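Local structure of 6-carboxyhexanoate--CoA ligase (5TV8) at residues A[16-21]-A[38-43]; A[119-124]-A[218-223]; A[132-137]-A[226-231]. The protein is an alpha/beta enzyme of the BioW ligase family, built from three beta sheets with helices packed around them. One frame throughout, in Å; residues are numbered along the deposited sequence.

Contact 1: A[16-21]-A[38-43]; sequences HVSGAE and NRPKEF. With APC (diphosphomethylphosphonic acid adenosyl ester), chain C.
Arg-39 passes along the outer edge of the 16-21 strand, roughly at right angles to it, and sets its guanidinium beside Ser-18, Gly-19 and Ala-20. The chain is extended from CG to NE and leaves the backbone with CG anti to N (chi1 -175°), which carries the head past the strand's edge. One face of the guanidinium lies against the methyl of Ala-20, whose CB is also 3.8 Å from Arg-39 CD. Ser-18 OG sits at the edge, 3.5 Å from Arg-39 NE, while Gly-19 O approaches obliquely. Next to it, the Pro-40 ring lies on Ser-18, with Pro-40 CG 3.6 Å from Ser-18 CB. Val-17 closes the row by laying CG2 3.7 Å from the carbonyl O of Glu-42. Gly-19 has no side chain between its backbone and the terminal phosphate of diphosphomethylphosphonic acid adenosyl ester. His-16 NE2 makes weak hydrogen bonds to two oxygens of that phosphate, O2G and O3G, each 3.4 Å away.

Val-17 and Ser-18 form a classic beta bulge opposite Ala-10 of strand 3-12. Ser-18 and Arg-39 both also touch Met-8, and Pro-40 touches Ala-10. The 38-43 loop, which connects helix 29-38 to strand 45-52, thus packs on an outer strand and the central strand of the three-stranded antiparallel sheet.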
loop_
_atom_site.group_PDB
_atom_site.type_symbol
_atom_site.label_atom_id
_atom_site.label_comp_id
_atom_site.label_asym_id
_atom_site.label_seq_id
_atom_site.Cartn_x
_atom_site.Cartn_y
_atom_site.Cartn_z
ATOM N N HIS A 16 9.151 -13.079 7.607
ATOM C CA HIS A 16 9.462 -11.793 6.989
ATOM C C HIS A 16 9.456 -10.657 8.019
ATOM O O HIS A 16 8.516 -10.520 8.785
ATOM C CB HIS A 16 8.454 -11.523 5.871
ATOM C CG HIS A 16 8.625 -10.195 5.210
ATOM N ND1 HIS A 16 9.249 -10.046 3.991
ATOM C CD2 HIS A 16 8.253 -8.952 5.600
ATOM C CE1 HIS A 16 9.258 -8.768 3.658
ATOM N NE2 HIS A 16 8.659 -8.083 4.617
ATOM N N VAL A 17 10.508 -9.845 8.046
ATOM C CA VAL A 17 10.621 -8.809 9.081
ATOM C C VAL A 17 10.845 -7.400 8.555
ATOM O O VAL A 17 10.777 -6.434 9.317
ATOM C CB VAL A 17 11.721 -9.126 10.124
ATOM C CG1 VAL A 17 11.396 -10.404 10.888
ATOM C CG2 VAL A 17 13.099 -9.195 9.478
ATOM N N SER A 18 11.122 -7.282 7.263
ATOM C CA SER A 18 11.421 -5.978 6.650
ATOM C C SER A 18 11.477 -6.078 5.135
ATOM O O SER A 18 11.834 -7.124 4.587
ATOM C CB SER A 18 12.742 -5.413 7.164
ATOM O OG SER A 18 12.891 -4.072 6.737
ATOM N N GLY A 19 11.136 -4.977 4.474
ATOM C CA GLY A 19 11.025 -4.929 3.021
ATOM C C GLY A 19 10.949 -3.496 2.537
ATOM O O GLY A 19 10.414 -2.624 3.238
ATOM N N ALA A 20 11.497 -3.241 1.345
ATOM C CA ALA A 20 11.476 -1.903 0.745
ATOM C C ALA A 20 11.930 -1.932 -0.700
ATOM O O ALA A 20 12.643 -2.852 -1.125
ATOM C CB ALA A 20 12.340 -0.945 1.554
ATOM N N GLU A 21 11.512 -0.923 -1.456
ATOM C CA GLU A 21 12.066 -0.691 -2.777
ATOM C C GLU A 21 12.459 0.761 -2.955
ATOM O O GLU A 21 11.824 1.665 -2.416
ATOM C CB GLU A 21 11.086 -1.107 -3.869
ATOM C CG GLU A 21 11.602 -0.881 -5.286
ATOM C CD GLU A 21 10.763 -1.574 -6.344
ATOM O OE1 GLU A 21 9.614 -1.987 -6.044
ATOM O OE2 GLU A 21 11.269 -1.715 -7.485
ATOM N N ASN A 38 20.631 -1.279 5.878
ATOM C CA ASN A 38 20.576 -0.859 7.270
ATOM C C ASN A 38 19.179 -0.947 7.869
ATOM O O ASN A 38 19.002 -0.793 9.081
ATOM C CB ASN A 38 21.092 0.571 7.400
ATOM C CG ASN A 38 21.370 0.967 8.845
ATOM O OD1 ASN A 38 22.120 0.294 9.559
ATOM N ND2 ASN A 38 20.774 2.069 9.278
ATOM N N ARG A 39 18.197 -1.196 7.015
ATOM C CA ARG A 39 16.808 -0.917 7.352
ATOM C C ARG A 39 16.234 -1.784 8.479
ATOM O O ARG A 39 15.681 -1.231 9.426
ATOM C CB ARG A 39 15.926 -0.950 6.105
ATOM C CG ARG A 39 14.486 -0.561 6.364
ATOM C CD ARG A 39 13.630 -0.896 5.160
ATOM N NE ARG A 39 12.201 -0.889 5.470
ATOM C CZ ARG A 39 11.475 0.219 5.598
ATOM N NH1 ARG A 39 12.046 1.420 5.462
ATOM N NH2 ARG A 39 10.180 0.126 5.871
ATOM N N PRO A 40 16.371 -3.121 8.398
ATOM C CA PRO A 40 15.867 -3.936 9.508
ATOM C C PRO A 40 16.757 -3.819 10.742
ATOM O O PRO A 40 17.981 -3.708 10.611
ATOM C CB PRO A 40 15.924 -5.368 8.964
ATOM C CG PRO A 40 16.336 -5.252 7.527
ATOM C CD PRO A 40 17.033 -3.950 7.386
ATOM N N LYS A 41 16.147 -3.834 11.926
ATOM C CA LYS A 41 16.916 -3.760 13.172
ATOM C C LYS A 41 17.662 -5.068 13.434
ATOM O O LYS A 41 18.765 -5.057 13.989
ATOM C CB LYS A 41 16.036 -3.379 14.376
ATOM C CG LYS A 41 14.860 -4.310 14.663
ATOM C CD LYS A 41 13.521 -3.649 14.358
ATOM C CE LYS A 41 13.128 -2.659 15.451
ATOM N NZ LYS A 41 11.926 -1.854 15.090
ATOM N N GLU A 42 17.057 -6.177 12.999
ATOM C CA GLU A 42 17.540 -7.528 13.265
ATOM C C GLU A 42 17.132 -8.446 12.118
ATOM O O GLU A 42 15.972 -8.430 11.707
ATOM C CB GLU A 42 16.929 -8.026 14.584
ATOM C CG GLU A 42 17.299 -9.447 14.992
ATOM C CD GLU A 42 18.728 -9.585 15.507
ATOM O OE1 GLU A 42 19.211 -10.737 15.604
ATOM O OE2 GLU A 42 19.371 -8.555 15.817
ATOM N N PHE A 43 18.074 -9.234 11.595
ATOM C CA PHE A 43 17.754 -10.257 10.574
ATOM C C PHE A 43 18.793 -11.380 10.530
ATOM O O PHE A 43 19.913 -11.195 11.000
ATOM C CB PHE A 43 17.585 -9.618 9.176
ATOM C CG PHE A 43 18.861 -9.066 8.598
ATOM C CD1 PHE A 43 19.257 -7.762 8.871
ATOM C CD2 PHE A 43 19.678 -9.858 7.796
ATOM C CE1 PHE A 43 20.448 -7.254 8.354
ATOM C CE2 PHE A 43 20.864 -9.356 7.279
ATOM C CZ PHE A 43 21.249 -8.052 7.556
HETATM P PG APC C . 7.192 -4.485 4.877
HETATM O O1G APC C . 7.068 -2.979 4.887
HETATM O O2G APC C . 8.054 -5.023 5.999
HETATM O O3G APC C . 7.485 -5.064 3.506
HETATM P PB APC C . 4.788 -4.272 6.307
HETATM O O1B APC C . 3.658 -5.251 6.905
HETATM O O2B APC C . 5.604 -3.713 7.416
HETATM O O3B APC C . 5.712 -5.037 5.232
HETATM P PA APC C . 2.272 -2.783 5.922
HETATM O O1A APC C . 1.815 -1.572 5.220
HETATM O O2A APC C . 2.100 -2.683 7.522
HETATM C C3A APC C . 3.996 -2.921 5.420
HETATM O "O5'" APC C . 1.424 -4.050 5.426
HETATM C "C5'" APC C . 0.055 -4.117 5.810
HETATM C "C4'" APC C . -0.727 -4.926 4.792
HETATM O "O4'" APC C . -0.631 -4.338 3.494
HETATM C "C3'" APC C . -0.194 -6.342 4.672
HETATM O "O3'" APC C . -0.918 -7.209 5.549
HETATM C "C2'" APC C . -0.412 -6.684 3.220
HETATM O "O2'" APC C . -1.709 -7.262 3.096
HETATM C "C1'" APC C . -0.488 -5.358 2.501
HETATM N N9 APC C . 0.731 -5.036 1.717
HETATM C C8 APC C . 1.964 -4.767 2.216
HETATM N N7 APC C . 2.848 -4.484 1.226
HETATM C C5 APC C . 2.165 -4.553 0.056
HETATM C C6 APC C . 2.482 -4.360 -1.385
HETATM N N6 APC C . 3.736 -4.027 -1.790
HETATM N N1 APC C . 1.480 -4.530 -2.281
HETATM C C2 APC C . 0.227 -4.870 -1.895
HETATM N N3 APC C . -0.133 -5.065 -0.608
HETATM C C4 APC C . 0.772 -4.920 0.389
#

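Contact 2: A[119-124]-A[218-223]; sequences DIETGE and FVSRKE
The carboxylate of Asp-119 lies against the aliphatic part of Arg-221, at the edge of its guanidinium, the two planes 50° apart. Asp-119 OD2 lies 3.5 Å from Arg-221 CB and 4.1 Å from Arg-221 NE, so the opposite charges are near each other without closing a salt bridge. Glu-124 OE1 stands at the same guanidinium's edge, also beyond salt-bridge range. Asp-119 OD1 is the oxygen that takes the hydrogen bonds. Glu-121 N meets Asp-119 OD1 almost head-on, at 2.8 Å, whereas Thr-122 N comes from 56° above the carboxylate plane. A water donates to OD1 and accepts from Arg-221 N, joining the two segments; these three donors would be expected to stabilise the charged acid.

Next to the acid in the chain, Ile-120 N donates to Val-219 O (3.0 Å). The isoleucine side chain then divides: CG2 rests 3.8 Å from Phe-218 CB, and CD1 reaches Ser-220 OG at 3.7 Å. Ile-89, from another loop, touches both Ile-120 and Phe-218.

Asp-119 pairs with Val-219 in parallel at the end of edge strand 116-119 of the six-stranded mixed sheet. As the chain leaves it, OD1 of Asp-119 closes an Asx turn and Thr-122 OG1 an ST turn, both in the loop that follows this edge strand.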
loop_
_atom_site.group_PDB
_atom_site.type_symbol
_atom_site.label_atom_id
_atom_site.label_comp_id
_atom_site.label_asym_id
_atom_site.label_seq_id
_atom_site.Cartn_x
_atom_site.Cartn_y
_atom_site.Cartn_z
ATOM N N ASP A 119 -13.840 -7.372 -6.674
ATOM C CA ASP A 119 -14.727 -6.940 -7.740
ATOM C C ASP A 119 -15.689 -5.866 -7.198
ATOM O O ASP A 119 -16.456 -6.154 -6.285
ATOM C CB ASP A 119 -15.477 -8.189 -8.235
ATOM C CG ASP A 119 -16.442 -7.905 -9.359
ATOM O OD1 ASP A 119 -17.231 -6.951 -9.255
ATOM O OD2 ASP A 119 -16.444 -8.669 -10.338
ATOM N N ILE A 120 -15.636 -4.640 -7.745
ATOM C CA ILE A 120 -16.465 -3.513 -7.241
ATOM C C ILE A 120 -17.957 -3.817 -7.249
ATOM O O ILE A 120 -18.699 -3.324 -6.401
ATOM C CB ILE A 120 -16.296 -2.167 -8.021
ATOM C CG1 ILE A 120 -15.747 -2.377 -9.433
ATOM C CG2 ILE A 120 -15.475 -1.141 -7.249
ATOM C CD1 ILE A 120 -16.801 -2.345 -10.526
ATOM N N GLU A 121 -18.389 -4.608 -8.224
ATOM C CA GLU A 121 -19.801 -4.907 -8.416
ATOM C C GLU A 121 -20.249 -6.032 -7.483
ATOM O O GLU A 121 -21.307 -5.942 -6.859
ATOM C CB GLU A 121 -20.079 -5.301 -9.875
ATOM C CG GLU A 121 -19.987 -4.179 -10.912
ATOM C CD GLU A 121 -19.782 -4.694 -12.343
ATOM O OE1 GLU A 121 -20.369 -5.732 -12.721
ATOM O OE2 GLU A 121 -19.027 -4.059 -13.108
ATOM N N THR A 122 -19.443 -7.086 -7.374
ATOM C CA THR A 122 -19.912 -8.314 -6.729
ATOM C C THR A 122 -19.416 -8.504 -5.302
ATOM O O THR A 122 -20.111 -9.093 -4.489
ATOM C CB THR A 122 -19.569 -9.572 -7.558
ATOM O OG1 THR A 122 -18.155 -9.764 -7.563
ATOM C CG2 THR A 122 -20.059 -9.441 -8.991
ATOM N N GLY A 123 -18.216 -8.016 -4.998
ATOM C CA GLY A 123 -17.622 -8.204 -3.668
ATOM C C GLY A 123 -16.710 -9.417 -3.637
ATOM O O GLY A 123 -16.121 -9.749 -2.608
ATOM N N GLU A 124 -16.582 -10.056 -4.795
ATOM C CA GLU A 124 -15.871 -11.312 -4.944
ATOM C C GLU A 124 -14.353 -11.129 -4.989
ATOM O O GLU A 124 -13.833 -10.180 -5.597
ATOM C CB GLU A 124 -16.356 -11.974 -6.220
ATOM C CG GLU A 124 -16.159 -13.469 -6.316
ATOM C CD GLU A 124 -16.745 -14.026 -7.601
ATOM O OE1 GLU A 124 -16.068 -14.863 -8.238
ATOM O OE2 GLU A 124 -17.873 -13.616 -7.979
ATOM N N PHE A 218 -10.269 -2.161 -4.887
ATOM C CA PHE A 218 -11.568 -2.258 -5.515
ATOM C C PHE A 218 -11.406 -2.046 -7.004
ATOM O O PHE A 218 -11.213 -0.929 -7.472
ATOM C CB PHE A 218 -12.527 -1.233 -4.909
ATOM C CG PHE A 218 -12.861 -1.503 -3.472
ATOM C CD1 PHE A 218 -13.843 -2.428 -3.137
ATOM C CD2 PHE A 218 -12.190 -0.837 -2.453
ATOM C CE1 PHE A 218 -14.150 -2.692 -1.809
ATOM C CE2 PHE A 218 -12.497 -1.094 -1.120
ATOM C CZ PHE A 218 -13.478 -2.018 -0.796
ATOM N N VAL A 219 -11.479 -3.145 -7.739
ATOM C CA VAL A 219 -11.216 -3.153 -9.163
ATOM C C VAL A 219 -12.411 -3.658 -9.964
ATOM O O VAL A 219 -13.197 -4.494 -9.489
ATOM C CB VAL A 219 -9.966 -4.011 -9.487
ATOM C CG1 VAL A 219 -8.718 -3.428 -8.825
ATOM C CG2 VAL A 219 -10.166 -5.460 -9.071
ATOM N N SER A 220 -12.537 -3.137 -11.180
ATOM C CA SER A 220 -13.502 -3.627 -12.159
ATOM C C SER A 220 -12.970 -4.910 -12.797
ATOM O O SER A 220 -11.828 -4.937 -13.280
ATOM C CB SER A 220 -13.722 -2.569 -13.239
ATOM O OG SER A 220 -15.013 -2.695 -13.799
ATOM N N ARG A 221 -13.791 -5.961 -12.806
ATOM C CA ARG A 221 -13.373 -7.267 -13.338
ATOM C C ARG A 221 -12.894 -7.180 -14.772
ATOM O O ARG A 221 -11.893 -7.796 -15.131
ATOM C CB ARG A 221 -14.498 -8.294 -13.246
ATOM C CG ARG A 221 -14.027 -9.731 -13.387
ATOM C CD ARG A 221 -15.230 -10.654 -13.363
ATOM N NE ARG A 221 -15.050 -11.845 -12.532
ATOM C CZ ARG A 221 -14.439 -12.967 -12.917
ATOM N NH1 ARG A 221 -13.904 -13.074 -14.129
ATOM N NH2 ARG A 221 -14.352 -13.990 -12.075
ATOM N N LYS A 222 -13.600 -6.391 -15.578
ATOM C CA LYS A 222 -13.267 -6.234 -16.987
ATOM C C LYS A 222 -11.857 -5.694 -17.210
ATOM O O LYS A 222 -11.345 -5.716 -18.326
ATOM C CB LYS A 222 -14.319 -5.388 -17.727
ATOM C CG LYS A 222 -14.600 -4.006 -17.155
ATOM C CD LYS A 222 -15.304 -3.130 -18.188
ATOM C CE LYS A 222 -16.061 -1.965 -17.565
ATOM N NZ LYS A 222 -15.294 -1.255 -16.504
ATOM N N GLU A 223 -11.224 -5.234 -16.141
ATOM C CA GLU A 223 -9.906 -4.623 -16.239
ATOM C C GLU A 223 -8.838 -5.385 -15.463
ATOM O O GLU A 223 -7.655 -5.022 -15.498
ATOM C CB GLU A 223 -9.974 -3.188 -15.762
ATOM C CG GLU A 223 -10.743 -2.266 -16.686
ATOM C CD GLU A 223 -11.054 -0.950 -16.012
ATOM O OE1 GLU A 223 -12.046 -0.291 -16.403
ATOM O OE2 GLU A 223 -10.309 -0.576 -15.073
HETATM O O HOH W 1 -16.530 -5.702 -11.654
HETATM O O HOH W 2 -16.702 -5.637 -14.826
#

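Contact 3: A[132-137]-A[226-231]; sequences RGVRTI and EIIECL. With APC (diphosphomethylphosphonic acid adenosyl ester), chain C.
The loop that holds the adenine of diphosphomethylphosphonic acid adenosyl ester is backed by helix 224-233, with Val-134, Thr-136 and Ile-137 meeting Leu-231. Ile-137 N donates to Leu-231 O at 3.1 Å. The Leu-231 side chain is divided between two neighbours. Its CD1 lies 3.9 Å from Val-134 CG1, the two side chains crossing at about a right angle, and its CD2 is 3.8 Å from Thr-136 OG1. That hydroxyl has polar partners outside the pair, in Asn-170 and Tyr-217. Val-134 presents its second methyl more loosely to Ile-228.

The carbonyls of Ile-137 and Leu-231 are two acceptors close together, and Lys-169 NZ hydrogen-bonds to both. Cys-230, the residue before Leu-231, is joined to Cys-173 by a disulfide.

On the ligand side, Thr-136 N donates to N1 of the ligand (2.9 Å), and the ligand's N6 donates back to Thr-136 O (3.2 Å). In Arg-135 a bend at the third torsion (chi3 66°) lays the guanidinium alongside the amino group, with N6 3.4 Å above one face, offset toward the rim, while Arg-135 CG approaches the ring.

Reading the N1 and N6 edge of adenine by one residue's backbone N-H and C=O is a common form of adenine recognition, and here the same loop also bonds to helix 224-233 through Ile-137 N.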
loop_
_atom_site.group_PDB
_atom_site.type_symbol
_atom_site.label_atom_id
_atom_site.label_comp_id
_atom_site.label_asym_id
_atom_site.label_seq_id
_atom_site.Cartn_x
_atom_site.Cartn_y
_atom_site.Cartn_z
ATOM N N ARG A 132 -1.305 -15.190 -0.670
ATOM C CA ARG A 132 -0.243 -14.251 -1.014
ATOM C C ARG A 132 -0.793 -12.907 -1.512
ATOM O O ARG A 132 -0.261 -11.867 -1.169
ATOM C CB ARG A 132 0.708 -14.867 -2.039
ATOM C CG ARG A 132 2.164 -14.457 -1.878
ATOM C CD ARG A 132 2.850 -14.294 -3.234
ATOM N NE ARG A 132 2.844 -12.905 -3.722
ATOM C CZ ARG A 132 3.427 -12.482 -4.847
ATOM N NH1 ARG A 132 4.082 -13.325 -5.641
ATOM N NH2 ARG A 132 3.358 -11.201 -5.181
ATOM N N GLY A 133 -1.862 -12.936 -2.303
ATOM C CA GLY A 133 -2.445 -11.729 -2.880
ATOM C C GLY A 133 -1.595 -11.129 -3.983
ATOM O O GLY A 133 -0.648 -11.751 -4.456
ATOM N N VAL A 134 -1.934 -9.920 -4.410
ATOM C CA VAL A 134 -1.143 -9.230 -5.411
ATOM C C VAL A 134 -0.346 -8.110 -4.736
ATOM O O VAL A 134 -0.882 -7.382 -3.891
ATOM C CB VAL A 134 -2.022 -8.719 -6.573
ATOM C CG1 VAL A 134 -1.270 -7.721 -7.442
ATOM C CG2 VAL A 134 -2.478 -9.883 -7.432
ATOM N N ARG A 135 0.939 -8.019 -5.088
ATOM C CA ARG A 135 1.844 -7.030 -4.531
ATOM C C ARG A 135 2.163 -5.907 -5.535
ATOM O O ARG A 135 2.589 -6.167 -6.671
ATOM C CB ARG A 135 3.136 -7.696 -4.073
ATOM C CG ARG A 135 3.146 -8.156 -2.623
ATOM C CD ARG A 135 4.486 -8.776 -2.221
ATOM N NE ARG A 135 5.587 -7.806 -2.230
ATOM C CZ ARG A 135 5.823 -6.912 -1.268
ATOM N NH1 ARG A 135 5.034 -6.842 -0.197
ATOM N NH2 ARG A 135 6.849 -6.070 -1.387
ATOM N N THR A 136 1.941 -4.666 -5.103
ATOM C CA THR A 136 2.244 -3.499 -5.909
ATOM C C THR A 136 3.738 -3.172 -5.778
ATOM O O THR A 136 4.229 -2.826 -4.685
ATOM C CB THR A 136 1.411 -2.283 -5.457
ATOM O OG1 THR A 136 0.026 -2.646 -5.339
ATOM C CG2 THR A 136 1.574 -1.138 -6.456
ATOM N N ILE A 137 4.469 -3.310 -6.881
ATOM C CA ILE A 137 5.917 -3.061 -6.854
ATOM C C ILE A 137 6.329 -2.028 -7.920
ATOM O O ILE A 137 5.471 -1.437 -8.576
ATOM C CB ILE A 137 6.737 -4.365 -6.957
ATOM C CG1 ILE A 137 6.433 -5.114 -8.255
ATOM C CG2 ILE A 137 6.473 -5.281 -5.774
ATOM C CD1 ILE A 137 7.660 -5.768 -8.891
ATOM N N GLU A 226 -5.046 -6.095 -16.966
ATOM C CA GLU A 226 -4.240 -4.900 -17.179
ATOM C C GLU A 226 -3.823 -4.350 -15.821
ATOM O O GLU A 226 -2.677 -3.917 -15.621
ATOM C CB GLU A 226 -5.027 -3.844 -17.980
ATOM C CG GLU A 226 -5.498 -4.281 -19.372
ATOM C CD GLU A 226 -6.757 -5.170 -19.354
ATOM O OE1 GLU A 226 -6.780 -6.230 -20.037
ATOM O OE2 GLU A 226 -7.741 -4.816 -18.658
ATOM N N ILE A 227 -4.752 -4.401 -14.874
ATOM C CA ILE A 227 -4.471 -3.899 -13.549
ATOM C C ILE A 227 -3.390 -4.750 -12.895
ATOM O O ILE A 227 -2.412 -4.223 -12.345
ATOM C CB ILE A 227 -5.731 -3.842 -12.686
ATOM C CG1 ILE A 227 -6.720 -2.834 -13.282
ATOM C CG2 ILE A 227 -5.369 -3.472 -11.260
ATOM C CD1 ILE A 227 -8.057 -2.774 -12.566
ATOM N N ILE A 228 -3.530 -6.064 -12.982
ATOM C CA ILE A 228 -2.523 -6.905 -12.357
ATOM C C ILE A 228 -1.195 -6.651 -13.047
ATOM O O ILE A 228 -0.156 -6.599 -12.396
ATOM C CB ILE A 228 -2.889 -8.407 -12.327
ATOM C CG1 ILE A 228 -4.117 -8.627 -11.442
ATOM C CG2 ILE A 228 -1.723 -9.219 -11.788
ATOM C CD1 ILE A 228 -4.592 -10.069 -11.350
ATOM N N GLU A 229 -1.239 -6.465 -14.359
ATOM C CA GLU A 229 -0.015 -6.213 -15.124
ATOM C C GLU A 229 0.635 -4.927 -14.662
ATOM O O GLU A 229 1.827 -4.912 -14.417
ATOM C CB GLU A 229 -0.248 -6.200 -16.650
ATOM C CG GLU A 229 1.050 -6.014 -17.453
ATOM C CD GLU A 229 0.829 -5.906 -18.950
ATOM O OE1 GLU A 229 0.146 -4.957 -19.388
ATOM O OE2 GLU A 229 1.338 -6.774 -19.688
ATOM N N CYS A 230 -0.159 -3.871 -14.508
ATOM C CA CYS A 230 0.371 -2.565 -14.121
ATOM C C CYS A 230 0.957 -2.615 -12.719
ATOM O O CYS A 230 2.089 -2.177 -12.497
ATOM C CB CYS A 230 -0.712 -1.482 -14.208
ATOM S SG CYS A 230 -0.128 0.221 -13.940
ATOM N N LEU A 231 0.174 -3.157 -11.784
ATOM C CA LEU A 231 0.578 -3.298 -10.389
ATOM C C LEU A 231 1.953 -3.951 -10.225
ATOM O O LEU A 231 2.791 -3.488 -9.439
ATOM C CB LEU A 231 -0.479 -4.096 -9.609
ATOM C CG LEU A 231 -1.841 -3.421 -9.407
ATOM C CD1 LEU A 231 -2.773 -4.373 -8.685
ATOM C CD2 LEU A 231 -1.713 -2.106 -8.644
HETATM P PG APC C . 7.192 -4.485 4.877
HETATM O O1G APC C . 7.068 -2.979 4.887
HETATM O O2G APC C . 8.054 -5.023 5.999
HETATM O O3G APC C . 7.485 -5.064 3.506
HETATM P PB APC C . 4.788 -4.272 6.307
HETATM O O1B APC C . 3.658 -5.251 6.905
HETATM O O2B APC C . 5.604 -3.713 7.416
HETATM O O3B APC C . 5.712 -5.037 5.232
HETATM P PA APC C . 2.272 -2.783 5.922
HETATM O O1A APC C . 1.815 -1.572 5.220
HETATM O O2A APC C . 2.100 -2.683 7.522
HETATM C C3A APC C . 3.996 -2.921 5.420
HETATM O "O5'" APC C . 1.424 -4.050 5.426
HETATM C "C5'" APC C . 0.055 -4.117 5.810
HETATM C "C4'" APC C . -0.727 -4.926 4.792
HETATM O "O4'" APC C . -0.631 -4.338 3.494
HETATM C "C3'" APC C . -0.194 -6.342 4.672
HETATM O "O3'" APC C . -0.918 -7.209 5.549
HETATM C "C2'" APC C . -0.412 -6.684 3.220
HETATM O "O2'" APC C . -1.709 -7.262 3.096
HETATM C "C1'" APC C . -0.488 -5.358 2.501
HETATM N N9 APC C . 0.731 -5.036 1.717
HETATM C C8 APC C . 1.964 -4.767 2.216
HETATM N N7 APC C . 2.848 -4.484 1.226
HETATM C C5 APC C . 2.165 -4.553 0.056
HETATM C C6 APC C . 2.482 -4.360 -1.385
HETATM N N6 APC C . 3.736 -4.027 -1.790
HETATM N N1 APC C . 1.480 -4.530 -2.281
HETATM C C2 APC C . 0.227 -4.870 -1.895
HETATM N N3 APC C . -0.133 -5.065 -0.608
HETATM C C4 APC C . 0.772 -4.920 0.389
#

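Contact 1 closes before the other two open, whereas contacts 2 and 3 interleave along the chain. The centres of contacts 1 and 2 lie about 33 Å apart, on opposite sides of the chain's centre. Contact 3 comes between them in space, its centre about 22 Å from that of contact 1 and about 14 Å from that of contact 2, and touches both: Glu-21 packs on Ile-137, and Val-219 on Ile-227. Strand 214-219 is followed, after a short turn, by helix 224-233, and the loop between strands 116-119 and 139-141 supplies a segment to each of contacts 2 and 3. The ligand spans contacts 1 and 3, its terminal phosphate at the antiparallel sheet and its adenine at 132-137, so both regions build one binding site.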